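Local coordinates for BH2602 protein (Bacillus halodurans, PDB 3NWZ) that belongs to the hotdog-fold thioesterase superfamily, binds coenzyme A, and probably hydrolyses acyl-CoA thioesters, at residues D34-A38 with A49-Q53; F64-I70 with T124-A130; M94-V98 with I140-G144. One frame throughout, in Å; residues are numbered along the deposited sequence.

Contact 1. Residues D34-A38 with A49-Q53; sequences DGLLA and ASLTQ
G35 O is the polar centre of this contact. Across the gap, S50 OG lies 2.7 Å from G35 O. Within its own helix, G35 O also takes a weak bond from A38 N. That same A38 N makes its regular helical bond to D34 O, at 2.7 Å. S50 reaches across because OG stands anti to its own backbone N (chi1 171°), which turns the hydroxyl away from helix 47-52 and toward the carbonyl of G35. The methyl of A38 lies beside this hydroxyl, with A38 CB 4.3 Å from S50 OG.

G35 has no side chain, and this is where the backbones come closest. G35 CA and L51 CA are only 4.5 Å apart. L51 lays one branch over the bare backbone there: L51 CD1 is 3.9 Å from G35 CA and 3.7 Å from L36 N. L36 starts out pointing away from helix 47-52. Its CG lies anti to the carbonyl carbon (chi1 -47°), and the CD2 branch swings back to meet the same L51 methyl. L36 CD2 and L51 CD1 are 3.8 Å apart, and the two chains meet at a slant.

The two helices form a short hairpin joined by a loop. Y44 of that loop packs on S50. A second subunit covers the leucine side, with its F17 on L36 and its L73 on L51. On the other side, T52 packs on L68 of the sheet.

The contact therefore joins a polar patch of hydroxyl and carbonyl to a leucine pair. The serine hydroxyl is buried beside a backbone oxygen, and the apolar half leads into the subunit interface.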
# COMPACT_ATOMS: atom_id res chain seq x y z
N ASP A 34 -33.01 1.10 -13.96
CA ASP A 34 -32.96 -0.36 -13.97
C ASP A 34 -32.31 -0.86 -12.68
O ASP A 34 -32.79 -1.78 -12.03
CB ASP A 34 -32.12 -0.89 -15.14
CG ASP A 34 -32.77 -0.68 -16.49
OD1 ASP A 34 -33.99 -0.91 -16.62
OD2 ASP A 34 -32.04 -0.30 -17.43
N GLY A 35 -31.19 -0.23 -12.33
CA GLY A 35 -30.47 -0.60 -11.13
C GLY A 35 -31.41 -0.63 -9.95
O GLY A 35 -31.74 -1.71 -9.45
N LEU A 36 -31.85 0.57 -9.54
CA LEU A 36 -32.77 0.78 -8.42
C LEU A 36 -33.94 -0.20 -8.47
O LEU A 36 -34.44 -0.65 -7.45
CB LEU A 36 -33.32 2.21 -8.48
CG LEU A 36 -32.33 3.36 -8.71
CD1 LEU A 36 -33.10 4.67 -8.81
CD2 LEU A 36 -31.32 3.42 -7.58
N LEU A 37 -34.36 -0.52 -9.69
CA LEU A 37 -35.46 -1.44 -9.93
C LEU A 37 -35.05 -2.86 -9.59
O LEU A 37 -35.82 -3.62 -9.01
CB LEU A 37 -35.89 -1.32 -11.40
CG LEU A 37 -37.38 -1.37 -11.75
CD1 LEU A 37 -38.18 -0.68 -10.68
CD2 LEU A 37 -37.60 -0.71 -13.10
N ALA A 38 -33.83 -3.23 -9.97
CA ALA A 38 -33.31 -4.56 -9.69
C ALA A 38 -32.95 -4.60 -8.21
O ALA A 38 -32.82 -5.67 -7.61
CB ALA A 38 -32.07 -4.86 -10.56
N ALA A 49 -23.64 -2.27 -6.07
CA ALA A 49 -23.54 -3.47 -6.89
C ALA A 49 -24.64 -3.41 -7.95
O ALA A 49 -24.39 -3.62 -9.13
CB ALA A 49 -23.74 -4.70 -6.02
N SER A 50 -25.85 -3.09 -7.50
CA SER A 50 -27.00 -2.97 -8.38
C SER A 50 -26.84 -1.94 -9.50
O SER A 50 -27.19 -2.20 -10.65
CB SER A 50 -28.25 -2.62 -7.57
OG SER A 50 -29.32 -2.29 -8.44
N LEU A 51 -26.31 -0.76 -9.17
CA LEU A 51 -26.13 0.29 -10.16
C LEU A 51 -24.90 0.08 -11.00
O LEU A 51 -24.73 0.73 -12.03
CB LEU A 51 -26.06 1.66 -9.49
CG LEU A 51 -27.39 2.32 -9.06
CD1 LEU A 51 -28.35 1.30 -8.49
CD2 LEU A 51 -27.09 3.40 -8.02
N THR A 52 -24.02 -0.82 -10.57
CA THR A 52 -22.83 -1.05 -11.37
C THR A 52 -22.92 -2.35 -12.17
O THR A 52 -22.13 -2.59 -13.06
CB THR A 52 -21.57 -1.03 -10.52
OG1 THR A 52 -20.43 -0.98 -11.38
CG2 THR A 52 -21.50 -2.26 -9.64
N GLN A 53 -23.91 -3.17 -11.82
CA GLN A 53 -24.15 -4.45 -12.50
C GLN A 53 -23.03 -5.51 -12.43
O GLN A 53 -22.85 -6.29 -13.37
CB GLN A 53 -24.47 -4.18 -13.98
CG GLN A 53 -25.34 -2.96 -14.25
CD GLN A 53 -24.91 -2.20 -15.51
OE1 GLN A 53 -24.82 -2.78 -16.60
NE2 GLN A 53 -24.66 -0.91 -15.37

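Contact 2. Residues F64-I70 with T124-A130; sequences FEVRLPI and TYLRAVA
T124 O takes the bond from I70 N at 2.8 Å. The donor sits above the carbonyl plane, 53° out of it. Y125 comes next and pairs with P69 without backbone bonds. Its ring lies near R67, with Y125 CD2 4.2 Å from R67 CB. L126 exchanges two bonds with L68; L126 N to L68 O is 2.7 Å. L126 CD2 also meets I70 CD1, methyl against methyl.

R127 shares its face of the sheet with E65 and R67. Its chain bends at chi3 (78°) and crosses the extended chain of E65 obliquely. R127 NE and E65 OE1 make a long salt bridge of 3.7 Å, with carboxylate and guanidinium planes 51° apart. The other oxygen, E65 OE2, uses its anti lone pair for R67 NH2 at 2.6 Å, in the guanidinium plane. One carboxylate thus lies between two arginines. A glutamine here would probably leave R127 without this charge partner and R67 with a weak, long pairing to E55, the like charges less screened.

A128 trades two bonds with V66, the shorter being A128 N to V66 O at 2.8 Å. V129 is a non-hydrogen-bonded partner of E65. A130 closes the register with paired bonds to F64. On the face of V66, L68 and A128, helix 83-100 packs through I85 and L89. An antiparallel sheet curled against such a helix is the hallmark of the hotdog fold.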
# COMPACT_ATOMS: atom_id res chain seq x y z
N PHE A 64 -10.85 -15.72 -7.40
CA PHE A 64 -12.19 -15.16 -7.50
C PHE A 64 -12.32 -14.03 -8.55
O PHE A 64 -11.45 -13.16 -8.70
CB PHE A 64 -12.64 -14.69 -6.12
CG PHE A 64 -14.11 -14.79 -5.90
CD1 PHE A 64 -14.95 -13.73 -6.22
CD2 PHE A 64 -14.66 -15.97 -5.42
CE1 PHE A 64 -16.33 -13.84 -6.06
CE2 PHE A 64 -16.04 -16.08 -5.26
CZ PHE A 64 -16.87 -15.02 -5.58
N GLU A 65 -13.44 -14.03 -9.26
CA GLU A 65 -13.62 -13.08 -10.33
C GLU A 65 -14.86 -12.17 -10.25
O GLU A 65 -15.97 -12.61 -9.94
CB GLU A 65 -13.62 -13.88 -11.63
CG GLU A 65 -13.53 -13.11 -12.93
CD GLU A 65 -13.28 -14.06 -14.10
OE1 GLU A 65 -12.18 -14.66 -14.15
OE2 GLU A 65 -14.18 -14.22 -14.95
N VAL A 66 -14.62 -10.89 -10.52
CA VAL A 66 -15.67 -9.89 -10.53
C VAL A 66 -15.49 -9.02 -11.76
O VAL A 66 -14.47 -8.35 -11.90
CB VAL A 66 -15.61 -8.92 -9.32
CG1 VAL A 66 -16.79 -7.97 -9.40
CG2 VAL A 66 -15.62 -9.65 -8.01
N ARG A 67 -16.47 -9.03 -12.66
CA ARG A 67 -16.39 -8.17 -13.82
C ARG A 67 -17.41 -7.04 -13.69
O ARG A 67 -18.46 -7.18 -13.05
CB ARG A 67 -16.56 -8.96 -15.13
CG ARG A 67 -17.91 -9.55 -15.42
CD ARG A 67 -17.79 -10.55 -16.56
NE ARG A 67 -17.03 -11.73 -16.14
CZ ARG A 67 -17.51 -12.70 -15.36
NH1 ARG A 67 -18.76 -12.65 -14.91
NH2 ARG A 67 -16.74 -13.72 -15.02
N LEU A 68 -17.08 -5.91 -14.29
CA LEU A 68 -17.93 -4.73 -14.22
C LEU A 68 -18.02 -4.08 -15.58
O LEU A 68 -17.00 -3.73 -16.17
CB LEU A 68 -17.34 -3.76 -13.21
CG LEU A 68 -17.88 -2.35 -13.01
CD1 LEU A 68 -17.68 -1.96 -11.56
CD2 LEU A 68 -17.16 -1.39 -13.94
N PRO A 69 -19.24 -3.91 -16.09
CA PRO A 69 -19.46 -3.28 -17.39
C PRO A 69 -18.93 -1.85 -17.35
O PRO A 69 -19.10 -1.16 -16.34
CB PRO A 69 -20.99 -3.30 -17.53
CG PRO A 69 -21.41 -4.47 -16.73
CD PRO A 69 -20.51 -4.40 -15.52
N ILE A 70 -18.28 -1.42 -18.43
CA ILE A 70 -17.80 -0.05 -18.49
C ILE A 70 -18.81 0.83 -19.24
O ILE A 70 -19.18 0.54 -20.39
CB ILE A 70 -16.42 0.09 -19.19
CG1 ILE A 70 -15.38 -0.76 -18.45
CG2 ILE A 70 -16.00 1.61 -19.22
CD1 ILE A 70 -14.00 -0.68 -19.06
N THR A 124 -14.97 -2.43 -22.78
CA THR A 124 -16.36 -2.66 -22.44
C THR A 124 -16.63 -3.16 -21.02
O THR A 124 -17.76 -3.12 -20.56
CB THR A 124 -16.99 -3.64 -23.42
OG1 THR A 124 -16.27 -4.88 -23.39
CG2 THR A 124 -16.97 -3.06 -24.82
N TYR A 125 -15.60 -3.65 -20.34
CA TYR A 125 -15.79 -4.12 -18.97
C TYR A 125 -14.45 -4.38 -18.27
O TYR A 125 -13.44 -4.56 -18.93
CB TYR A 125 -16.61 -5.41 -18.94
CG TYR A 125 -15.88 -6.59 -19.49
CD1 TYR A 125 -16.02 -6.97 -20.82
CD2 TYR A 125 -14.97 -7.30 -18.70
CE1 TYR A 125 -15.28 -8.02 -21.36
CE2 TYR A 125 -14.23 -8.35 -19.23
CZ TYR A 125 -14.39 -8.70 -20.56
OH TYR A 125 -13.65 -9.73 -21.08
N LEU A 126 -14.46 -4.38 -16.95
CA LEU A 126 -13.24 -4.65 -16.19
C LEU A 126 -13.33 -6.03 -15.56
O LEU A 126 -14.43 -6.55 -15.33
CB LEU A 126 -13.02 -3.58 -15.12
CG LEU A 126 -12.73 -2.21 -15.74
CD1 LEU A 126 -11.98 -1.32 -14.75
CD2 LEU A 126 -11.87 -2.41 -16.99
N ARG A 127 -12.19 -6.65 -15.30
CA ARG A 127 -12.23 -7.98 -14.74
C ARG A 127 -11.23 -8.08 -13.61
O ARG A 127 -10.04 -8.22 -13.86
CB ARG A 127 -11.90 -9.03 -15.82
CG ARG A 127 -12.52 -10.39 -15.56
CD ARG A 127 -12.01 -11.44 -16.55
NE ARG A 127 -10.68 -11.93 -16.23
CZ ARG A 127 -9.66 -11.96 -17.09
NH1 ARG A 127 -9.82 -11.51 -18.32
NH2 ARG A 127 -8.48 -12.43 -16.71
N ALA A 128 -11.69 -7.99 -12.37
CA ALA A 128 -10.76 -8.10 -11.26
C ALA A 128 -10.62 -9.56 -10.82
O ALA A 128 -11.61 -10.29 -10.69
CB ALA A 128 -11.22 -7.20 -10.07
N VAL A 129 -9.38 -10.00 -10.58
CA VAL A 129 -9.14 -11.39 -10.14
C VAL A 129 -8.33 -11.43 -8.86
O VAL A 129 -7.21 -10.91 -8.82
CB VAL A 129 -8.39 -12.22 -11.22
CG1 VAL A 129 -8.30 -13.70 -10.78
CG2 VAL A 129 -9.09 -12.06 -12.56
N ALA A 130 -8.88 -12.07 -7.84
CA ALA A 130 -8.22 -12.15 -6.54
C ALA A 130 -7.85 -13.57 -6.12
O ALA A 130 -8.53 -14.53 -6.48
CB ALA A 130 -9.16 -11.50 -5.46

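Contact 3. Residues M94-V98 with I140-G144; sequences MGQMV and IVVEG
M94, present as selenomethionine, leans from its helix onto V142 and runs on along the strand. M94 CB meets V142 first, at 3.6 Å from V142 CG1. M94 CG is further off, lying over both methyls of the same valine. CG stands anti to the carbonyl carbon and chi2 is extended (178°), so the chain carries SE past the valine. The bend at chi3 (113°) then turns CE inward. The methyl ends mainly on strand backbone, with the V142 methyls a little further off: M94 CE is 3.4 Å from V142 O and also borders E143 CA and G144 N.

This is the core of the hotdog fold, in which a long helix lies along an antiparallel sheet. Here helix 83-100 meets strand 139-147 with segment axes 9.0 Å apart at their closest and 134° between their directions. F161 of the neighbouring strand packs on M94, V98 and V142. A130, on the strand to the other side, touches M94.

One turn further along the helix, V98 meets I140. The two side chains reach toward each other tip to tip, V98 CG1 lying 3.4 Å from I140 CD1. M97, also selenomethionine, adds a looser touch, its CG 4.3 Å from V142 CG2, before its chain leads away toward F64. The side chain of I140 lies about 6 Å from those of H134 and R139, two residues seen to bind coenzyme A, which is not bound to this chain in the model.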
# COMPACT_ATOMS: atom_id res chain seq x y z
N MSE A 94 -11.55 -9.25 -3.78
CA MSE A 94 -10.81 -9.76 -2.64
C MSE A 94 -11.70 -10.09 -1.45
O MSE A 94 -11.39 -10.99 -0.64
CB MSE A 94 -9.78 -8.75 -2.22
CG MSE A 94 -8.94 -8.27 -3.36
SE MSE A 94 -7.69 -6.95 -2.79
CE MSE A 94 -6.06 -7.93 -3.06
N GLY A 95 -12.81 -9.37 -1.35
CA GLY A 95 -13.73 -9.61 -0.26
C GLY A 95 -14.44 -10.94 -0.45
O GLY A 95 -14.32 -11.85 0.36
N GLN A 96 -15.20 -11.04 -1.54
CA GLN A 96 -15.93 -12.26 -1.80
C GLN A 96 -14.99 -13.46 -1.72
O GLN A 96 -15.40 -14.51 -1.23
CB GLN A 96 -16.64 -12.15 -3.15
CG GLN A 96 -17.70 -11.05 -3.15
CD GLN A 96 -18.77 -11.24 -4.22
OE1 GLN A 96 -18.46 -11.51 -5.37
NE2 GLN A 96 -20.02 -11.08 -3.84
N MSE A 97 -13.75 -13.29 -2.19
CA MSE A 97 -12.72 -14.34 -2.11
C MSE A 97 -12.60 -14.74 -0.63
O MSE A 97 -12.90 -15.87 -0.24
CB MSE A 97 -11.38 -13.79 -2.60
CG MSE A 97 -10.17 -14.76 -2.50
SE MSE A 97 -10.14 -16.21 -3.82
CE MSE A 97 -11.32 -17.48 -2.91
N VAL A 98 -12.16 -13.80 0.21
CA VAL A 98 -12.02 -14.06 1.64
C VAL A 98 -13.25 -14.74 2.24
O VAL A 98 -13.16 -15.78 2.91
CB VAL A 98 -11.80 -12.75 2.45
CG1 VAL A 98 -11.55 -13.08 3.92
CG2 VAL A 98 -10.64 -11.98 1.89
N ILE A 140 -6.60 -12.14 6.97
CA ILE A 140 -6.42 -12.86 5.72
C ILE A 140 -5.84 -11.93 4.69
O ILE A 140 -6.45 -10.92 4.34
CB ILE A 140 -7.75 -13.44 5.18
CG1 ILE A 140 -8.19 -14.64 6.02
CG2 ILE A 140 -7.57 -13.89 3.74
CD1 ILE A 140 -9.52 -15.21 5.61
N VAL A 141 -4.65 -12.28 4.21
CA VAL A 141 -3.95 -11.51 3.20
C VAL A 141 -4.32 -12.10 1.85
O VAL A 141 -4.22 -13.31 1.64
CB VAL A 141 -2.45 -11.61 3.44
CG1 VAL A 141 -1.68 -10.87 2.34
CG2 VAL A 141 -2.13 -11.03 4.83
N VAL A 142 -4.77 -11.23 0.95
CA VAL A 142 -5.19 -11.62 -0.38
C VAL A 142 -4.53 -10.69 -1.39
O VAL A 142 -4.00 -9.65 -1.01
CB VAL A 142 -6.74 -11.53 -0.53
CG1 VAL A 142 -7.23 -10.17 -0.06
CG2 VAL A 142 -7.16 -11.76 -1.98
N GLU A 143 -4.55 -11.06 -2.66
CA GLU A 143 -3.93 -10.27 -3.71
C GLU A 143 -4.80 -10.32 -4.95
O GLU A 143 -5.52 -11.29 -5.16
CB GLU A 143 -2.55 -10.84 -4.05
CG GLU A 143 -2.61 -12.09 -4.96
CD GLU A 143 -1.24 -12.69 -5.21
OE1 GLU A 143 -0.37 -12.00 -5.78
OE2 GLU A 143 -1.05 -13.87 -4.83
N GLY A 144 -4.73 -9.28 -5.78
CA GLY A 144 -5.55 -9.27 -6.98
C GLY A 144 -5.09 -8.38 -8.12
O GLY A 144 -4.19 -7.57 -7.98

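Contact 1 comes first along the chain and closes before the other two open. It joins helices 23-40 and 47-52. It touches contact 2, where T52 and Q53 meet L68 and P69; their centres are about 16 Å apart. Contacts 2 and 3 cross along the chain and belong to one antiparallel sheet, in which strands 125-135 and 139-147 are neighbours. Their centres lie about 15 Å apart, and F64 and A130 touch the helix of contact 3. The centres of contacts 1 and 3 are about 24 Å apart, on opposite sides of the chain's centre. The helical hairpin thus sits at one end, facing a second subunit, while contact 3 lies near the coenzyme A residues.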